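Local coordinates for pyrrolysyl-tRNA synthetase (Desulfitobacterium hafniense, PDB 3DSQ), which probably joins pyrrolysine to its cognate tRNA at the expense of ATP, as a homodimeric class II aminoacyl-tRNA synthetase, at residues B[53-56]-B[57-61]; B[187-190]-B[191-194]; B[259-262]-B[263-266]. All coordinates share one frame; numbering follows the deposited sequence.

The three contacts are local turns of three different helices. They follow one another along the chain. Contact 1 lies in the long helix 39-68, at the periphery of the subunit. Contact 2 is the start of helix 187-201, on the other side of the chain's centre. The two centres are about 40 Å apart. Contact 3 closes helix 257-265 near the middle, with its centre about 18 Å from that of contact 1 and 23 Å from that of contact 2. Contacts 2 and 3 both pack on strand 228-236 of the large sheet, which forms the class II synthetase core. Contact 1 instead meets helix 16-24, strand 283-284 and the second subunit, so it belongs to the dimer interface.

Contact 1 (B[53-56]-B[57-61]); sequences LMSQ and GKRHL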
loop_
_atom_site.group_PDB
_atom_site.type_symbol
_atom_site.label_atom_id
_atom_site.label_comp_id
_atom_site.label_asym_id
_atom_site.label_seq_id
_atom_site.Cartn_x
_atom_site.Cartn_y
_atom_site.Cartn_z
ATOM N N LEU B 53 -15.315 18.272 20.275
ATOM C CA LEU B 53 -14.407 17.362 19.579
ATOM C C LEU B 53 -14.785 17.252 18.109
ATOM O O LEU B 53 -13.918 17.200 17.236
ATOM C CB LEU B 53 -14.412 15.973 20.235
ATOM C CG LEU B 53 -13.908 15.937 21.683
ATOM C CD1 LEU B 53 -13.976 14.507 22.238
ATOM C CD2 LEU B 53 -12.486 16.473 21.733
ATOM N N MET B 54 -16.079 17.226 17.826
ATOM C CA MET B 54 -16.506 17.131 16.438
ATOM C C MET B 54 -16.058 18.382 15.694
ATOM O O MET B 54 -15.595 18.307 14.551
ATOM C CB MET B 54 -18.022 16.953 16.357
ATOM C CG MET B 54 -18.476 15.591 16.891
ATOM S SD MET B 54 -20.260 15.385 16.955
ATOM C CE MET B 54 -20.555 14.520 15.515
ATOM N N SER B 55 -16.168 19.525 16.364
ATOM C CA SER B 55 -15.767 20.799 15.779
ATOM C C SER B 55 -14.283 20.754 15.445
ATOM O O SER B 55 -13.879 21.093 14.338
ATOM C CB SER B 55 -16.051 21.945 16.762
ATOM O OG SER B 55 -15.593 23.181 16.238
ATOM N N GLN B 56 -13.469 20.336 16.407
ATOM C CA GLN B 56 -12.031 20.235 16.186
ATOM C C GLN B 56 -11.728 19.295 15.019
ATOM O O GLN B 56 -10.869 19.581 14.187
ATOM C CB GLN B 56 -11.339 19.738 17.456
ATOM C CG GLN B 56 -11.182 20.816 18.517
ATOM C CD GLN B 56 -10.749 20.263 19.860
ATOM O OE1 GLN B 56 -9.954 19.323 19.937
ATOM N NE2 GLN B 56 -11.263 20.858 20.934
ATOM N N GLY B 57 -12.449 18.178 14.955
ATOM C CA GLY B 57 -12.237 17.229 13.873
ATOM C C GLY B 57 -12.530 17.809 12.500
ATOM O O GLY B 57 -11.807 17.542 11.542
ATOM N N LYS B 58 -13.599 18.592 12.396
ATOM C CA LYS B 58 -13.964 19.220 11.131
ATOM C C LYS B 58 -12.886 20.206 10.684
ATOM O O LYS B 58 -12.592 20.297 9.500
ATOM C CB LYS B 58 -15.309 19.945 11.262
ATOM C CG LYS B 58 -16.528 19.037 11.144
ATOM C CD LYS B 58 -17.800 19.719 11.654
ATOM C CE LYS B 58 -18.074 21.058 10.962
ATOM N NZ LYS B 58 -18.389 20.934 9.503
ATOM N N ARG B 59 -12.308 20.945 11.632
ATOM C CA ARG B 59 -11.251 21.907 11.309
ATOM C C ARG B 59 -10.035 21.165 10.776
ATOM O O ARG B 59 -9.425 21.575 9.789
ATOM C CB ARG B 59 -10.835 22.721 12.545
ATOM C CG ARG B 59 -11.887 23.697 13.045
ATOM C CD ARG B 59 -11.361 24.594 14.168
ATOM N NE ARG B 59 -12.408 25.487 14.664
ATOM C CZ ARG B 59 -12.240 26.396 15.622
ATOM N NH1 ARG B 59 -11.059 26.550 16.207
ATOM N NH2 ARG B 59 -13.258 27.159 15.996
ATOM N N HIS B 60 -9.682 20.071 11.445
ATOM C CA HIS B 60 -8.540 19.276 11.024
ATOM C C HIS B 60 -8.730 18.824 9.581
ATOM O O HIS B 60 -7.801 18.904 8.768
ATOM C CB HIS B 60 -8.375 18.059 11.931
ATOM C CG HIS B 60 -7.084 17.332 11.727
ATOM N ND1 HIS B 60 -5.860 17.898 12.014
ATOM C CD2 HIS B 60 -6.822 16.098 11.231
ATOM C CE1 HIS B 60 -4.899 17.046 11.699
ATOM N NE2 HIS B 60 -5.456 15.946 11.222
ATOM N N LEU B 61 -9.936 18.364 9.257
ATOM C CA LEU B 61 -10.222 17.907 7.904
ATOM C C LEU B 61 -10.102 19.011 6.861
ATOM O O LEU B 61 -9.748 18.743 5.714
ATOM C CB LEU B 61 -11.615 17.264 7.835
ATOM C CG LEU B 61 -11.634 15.842 8.411
ATOM C CD1 LEU B 61 -13.033 15.240 8.362
ATOM C CD2 LEU B 61 -10.662 14.987 7.609
#
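Gly57 donates its backbone N-H to Leu53 O, with N and O 2.9 Å apart. This is the first of four consecutive i to i+4 bonds in a regular alpha-helical turn. Having no side chain, Gly57 adds only backbone to this part of the helix surface. Lys58 comes next, and its N binds Met54 O at 3.0 Å. The lower part of its side chain runs past the same carbonyl, with CG 3.6 Å from Met54 O. The chain then bends at chi3 and chi4, which carries NZ away from the preceding turn. Arg59 N binds Ser55 O at 3.1 Å. Its side chain stretches out from CG to NE. CG lies 3.5 Å from Ser55 O. Ser55 OG lies oblique to the guanidinium group, and at 4.2 Å from Arg59 NE it makes a loose approach only. His60 N binds Gln56 O at 3.0 Å, the last of the four bonds that join the two segments. CB of His60 also meets Gln56 O, at 3.7 Å. Its CG is anti to the backbone N (chi1 -169°), and the imidazole is carried away from the residues before it. Leu61 keeps the helix going through a bond from its N to Gly57 O. The turn belongs to the long helix 39-68. Leu53 packs on Leu22 of helix 16-24, and Met54 touches Arg21 of that helix. Further along, His60 and Leu61 rest on Val283 of strand 283-284. Leu61 also packs on Leu145 of the second subunit, so the helix takes part in the dimer interface.

Contact 2 (B[187-190]-B[191-194]); sequences RHQR and LEDM
Met194 N gives its hydrogen to Arg190 O at 2.8 Å, in a nearly straight bond with an N-H...O angle of 176°. The donor lies nearly along the C=O axis. The same carbonyl also has CG of Met194 beside it, 3.1 Å away. Leu191 N binds Arg187 O in the same straight manner, and Asp193 N binds Gln189 O at 2.9 Å. The bond from Glu192 N to His188 O is weak. All four belong to the first turns of helix 187-201. Gln189 reaches forward along the helix. Its CG swings out opposite the backbone N (chi1 170°), and the chain then turns at chi2, which brings the amide over to Asp193. There NE2 makes a weak bond to Asp193 OD1. Its geometry is poor and its length implausibly short, so the arrangement of the Gln189 side chain is uncertain. Asp193 OD2 lies 3.0 Å from Gln189 O, acceptor against acceptor. Glu192 OE2 has a weak, long ion pair with Arg196. Leu191 and Met194 are buried and pack on Val251 of strand 250-256. Arg190 does not pair with Asp193, since its NE is 4.8 Å from OD2 of that residue. It forms salt bridges with Glu179 and Glu186 instead. Arg187 bonds to the carbonyls of Gly236 and Leu184. The chemistry therefore gives the two arginines the main polar role. They tie the helix start to the sheet and its flanking loops, through two carboxylates and two backbone carbonyls.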
loop_
_atom_site.group_PDB
_atom_site.type_symbol
_atom_site.label_atom_id
_atom_site.label_comp_id
_atom_site.label_asym_id
_atom_site.label_seq_id
_atom_site.Cartn_x
_atom_site.Cartn_y
_atom_site.Cartn_z
ATOM N N ARG B 187 27.318 -3.296 13.958
ATOM C CA ARG B 187 25.896 -3.632 13.954
ATOM C C ARG B 187 25.049 -2.778 14.892
ATOM O O ARG B 187 24.083 -2.145 14.459
ATOM C CB ARG B 187 25.707 -5.111 14.284
ATOM C CG ARG B 187 26.218 -6.041 13.193
ATOM C CD ARG B 187 26.035 -7.498 13.575
ATOM N NE ARG B 187 26.792 -7.835 14.776
ATOM C CZ ARG B 187 26.762 -9.021 15.372
ATOM N NH1 ARG B 187 26.011 -9.998 14.878
ATOM N NH2 ARG B 187 27.480 -9.231 16.466
ATOM N N HIS B 188 25.411 -2.753 16.171
ATOM C CA HIS B 188 24.674 -1.971 17.159
ATOM C C HIS B 188 24.575 -0.484 16.798
ATOM O O HIS B 188 23.559 0.156 17.075
ATOM C CB HIS B 188 25.318 -2.142 18.539
ATOM C CG HIS B 188 25.160 -3.519 19.108
ATOM N ND1 HIS B 188 23.978 -3.968 19.657
ATOM C CD2 HIS B 188 26.028 -4.555 19.191
ATOM C CE1 HIS B 188 24.125 -5.220 20.053
ATOM N NE2 HIS B 188 25.359 -5.600 19.781
ATOM N N GLN B 189 25.615 0.060 16.172
ATOM C CA GLN B 189 25.605 1.469 15.776
ATOM C C GLN B 189 24.743 1.701 14.529
ATOM O O GLN B 189 24.158 2.768 14.367
ATOM C CB GLN B 189 27.034 1.971 15.534
ATOM C CG GLN B 189 27.121 3.364 14.885
ATOM C CD GLN B 189 26.497 4.476 15.729
ATOM O OE1 GLN B 189 27.042 4.877 16.760
ATOM N NE2 GLN B 189 25.347 4.974 15.290
ATOM N N ARG B 190 24.671 0.712 13.642
ATOM C CA ARG B 190 23.841 0.849 12.448
ATOM C C ARG B 190 22.383 0.916 12.866
ATOM O O ARG B 190 21.636 1.779 12.411
ATOM C CB ARG B 190 24.026 -0.336 11.506
ATOM C CG ARG B 190 25.150 -0.176 10.516
ATOM C CD ARG B 190 24.962 1.039 9.618
ATOM N NE ARG B 190 25.838 0.939 8.454
ATOM C CZ ARG B 190 27.157 0.780 8.519
ATOM N NH1 ARG B 190 27.758 0.712 9.697
ATOM N NH2 ARG B 190 27.872 0.659 7.405
ATOM N N LEU B 191 21.976 -0.011 13.727
ATOM C CA LEU B 191 20.610 -0.025 14.217
ATOM C C LEU B 191 20.281 1.351 14.790
ATOM O O LEU B 191 19.190 1.875 14.571
ATOM C CB LEU B 191 20.433 -1.118 15.277
ATOM C CG LEU B 191 20.368 -2.535 14.679
ATOM C CD1 LEU B 191 20.151 -3.563 15.776
ATOM C CD2 LEU B 191 19.228 -2.610 13.656
ATOM N N GLU B 192 21.231 1.940 15.519
ATOM C CA GLU B 192 21.033 3.272 16.086
ATOM C C GLU B 192 20.834 4.277 14.961
ATOM O O GLU B 192 19.884 5.057 14.979
ATOM C CB GLU B 192 22.245 3.711 16.915
ATOM C CG GLU B 192 22.268 3.229 18.355
ATOM C CD GLU B 192 23.254 4.027 19.205
ATOM O OE1 GLU B 192 24.459 4.061 18.862
ATOM O OE2 GLU B 192 22.821 4.622 20.214
ATOM N N ASP B 193 21.742 4.263 13.988
ATOM C CA ASP B 193 21.657 5.175 12.853
ATOM C C ASP B 193 20.283 5.087 12.198
ATOM O O ASP B 193 19.616 6.102 11.988
ATOM C CB ASP B 193 22.718 4.839 11.802
ATOM C CG ASP B 193 24.137 4.986 12.322
ATOM O OD1 ASP B 193 24.395 5.915 13.126
ATOM O OD2 ASP B 193 24.999 4.180 11.904
ATOM N N MET B 194 19.873 3.868 11.865
ATOM C CA MET B 194 18.583 3.633 11.229
ATOM C C MET B 194 17.446 4.206 12.059
ATOM O O MET B 194 16.590 4.911 11.542
ATOM C CB MET B 194 18.363 2.134 11.032
ATOM C CG MET B 194 19.471 1.453 10.255
ATOM S SD MET B 194 19.124 -0.293 9.995
ATOM C CE MET B 194 19.120 -0.358 8.233
#

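Contact 3 (B[259-262]-B[263-266]); sequences RLLM and IREG
Arg259 O accepts the N-H of Ile263 at 3.1 Å, the first of four i to i+4 backbone bonds that run to the end of helix 257-265. This helix follows strand 250-256, and the pair matches motif 3 of the class II synthetase core. Arg264 N binds Leu260 O at 2.8 Å and Glu265 N binds Leu261 O at the same distance. The last bond, from Gly266 N to Met262 O, is weak, with an angle of only 120° at the hydrogen. Gly266 leaves the helix with a positive phi of 65°, in the left-handed region where a residue without a side chain fits easily.

Among the side chains, Ile263 lies against Arg259. CD1 of Ile263 is 3.8 Å from Arg259 CG and sits at the edge of the guanidinium, near its plane. Arg259 is fully extended, and its side chain is about 6 Å from the bound sodium ion held by Ser163, Gln164 and Gln167. In class II enzymes the motif 3 arginine commonly contacts ATP, and Arg259 is probably its counterpart. Met262 packs on Gln167 of the same sodium site. On the inner side, Leu260 and Ile263 rest on Leu230 of strand 228-236. Leu261 faces helix 72-85, where it meets Ala72 and Leu76.

Leu261 and Arg264 lie side by side and point the same way. The arginine bends at chi2 and chi3, which lays one face of its guanidinium against Leu261 CD2. NE of Arg264 bonds to Ala202 O, and NH1 forms a salt bridge with Glu265 OE1 at 3.2 Å, meeting that oxygen on its anti side, somewhat out of the carboxylate plane. Leu261 CD2 stands over the guanidinium face offset toward the rim, 3.5 Å from Arg264 NH1.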
loop_
_atom_site.group_PDB
_atom_site.type_symbol
_atom_site.label_atom_id
_atom_site.label_comp_id
_atom_site.label_asym_id
_atom_site.label_seq_id
_atom_site.Cartn_x
_atom_site.Cartn_y
_atom_site.Cartn_z
ATOM N N ARG B 259 1.087 2.907 14.448
ATOM C CA ARG B 259 1.433 3.002 15.855
ATOM C C ARG B 259 2.357 4.202 16.090
ATOM O O ARG B 259 2.239 4.896 17.094
ATOM C CB ARG B 259 2.098 1.711 16.330
ATOM C CG ARG B 259 2.467 1.745 17.793
ATOM C CD ARG B 259 2.939 0.395 18.304
ATOM N NE ARG B 259 3.364 0.497 19.699
ATOM C CZ ARG B 259 3.727 -0.535 20.456
ATOM N NH1 ARG B 259 3.718 -1.764 19.956
ATOM N NH2 ARG B 259 4.097 -0.334 21.717
ATOM N N LEU B 260 3.281 4.434 15.164
ATOM C CA LEU B 260 4.184 5.572 15.277
ATOM C C LEU B 260 3.339 6.834 15.279
ATOM O O LEU B 260 3.493 7.693 16.143
ATOM C CB LEU B 260 5.153 5.638 14.089
ATOM C CG LEU B 260 6.509 4.922 14.099
ATOM C CD1 LEU B 260 7.358 5.511 12.974
ATOM C CD2 LEU B 260 7.235 5.122 15.425
ATOM N N LEU B 261 2.439 6.936 14.302
ATOM C CA LEU B 261 1.567 8.100 14.190
ATOM C C LEU B 261 0.725 8.332 15.431
ATOM O O LEU B 261 0.576 9.474 15.881
ATOM C CB LEU B 261 0.645 7.971 12.970
ATOM C CG LEU B 261 1.331 8.218 11.627
ATOM C CD1 LEU B 261 0.369 7.930 10.511
ATOM C CD2 LEU B 261 1.840 9.662 11.551
ATOM N N MET B 262 0.164 7.259 15.983
ATOM C CA MET B 262 -0.659 7.392 17.176
ATOM C C MET B 262 0.152 7.978 18.336
ATOM O O MET B 262 -0.330 8.823 19.095
ATOM C CB MET B 262 -1.226 6.033 17.586
ATOM C CG MET B 262 -1.808 6.015 18.994
ATOM S SD MET B 262 -2.594 4.427 19.385
ATOM C CE MET B 262 -1.158 3.391 19.541
ATOM N N ILE B 263 1.387 7.510 18.460
ATOM C CA ILE B 263 2.285 7.943 19.518
ATOM C C ILE B 263 2.765 9.385 19.305
ATOM O O ILE B 263 2.778 10.177 20.236
ATOM C CB ILE B 263 3.471 6.956 19.619
ATOM C CG1 ILE B 263 2.938 5.607 20.121
ATOM C CG2 ILE B 263 4.554 7.505 20.526
ATOM C CD1 ILE B 263 3.927 4.456 20.043
ATOM N N ARG B 264 3.129 9.734 18.081
ATOM C CA ARG B 264 3.571 11.089 17.799
ATOM C C ARG B 264 2.432 12.076 17.999
ATOM O O ARG B 264 2.593 13.109 18.639
ATOM C CB ARG B 264 4.064 11.192 16.360
ATOM C CG ARG B 264 4.395 12.602 15.924
ATOM C CD ARG B 264 3.662 12.943 14.646
ATOM N NE ARG B 264 4.445 12.591 13.473
ATOM C CZ ARG B 264 3.990 12.612 12.226
ATOM N NH1 ARG B 264 2.741 12.966 11.969
ATOM N NH2 ARG B 264 4.798 12.296 11.230
ATOM N N GLU B 265 1.272 11.746 17.448
ATOM C CA GLU B 265 0.108 12.615 17.526
ATOM C C GLU B 265 -0.669 12.537 18.828
ATOM O O GLU B 265 -1.472 13.416 19.127
ATOM C CB GLU B 265 -0.818 12.322 16.344
ATOM C CG GLU B 265 -0.161 12.644 15.014
ATOM C CD GLU B 265 0.239 14.108 14.931
ATOM O OE1 GLU B 265 1.334 14.409 14.409
ATOM O OE2 GLU B 265 -0.548 14.959 15.389
ATOM N N GLY B 266 -0.428 11.490 19.603
ATOM C CA GLY B 266 -1.140 11.348 20.857
ATOM C C GLY B 266 -2.633 11.134 20.667
ATOM O O GLY B 266 -3.430 11.701 21.401
#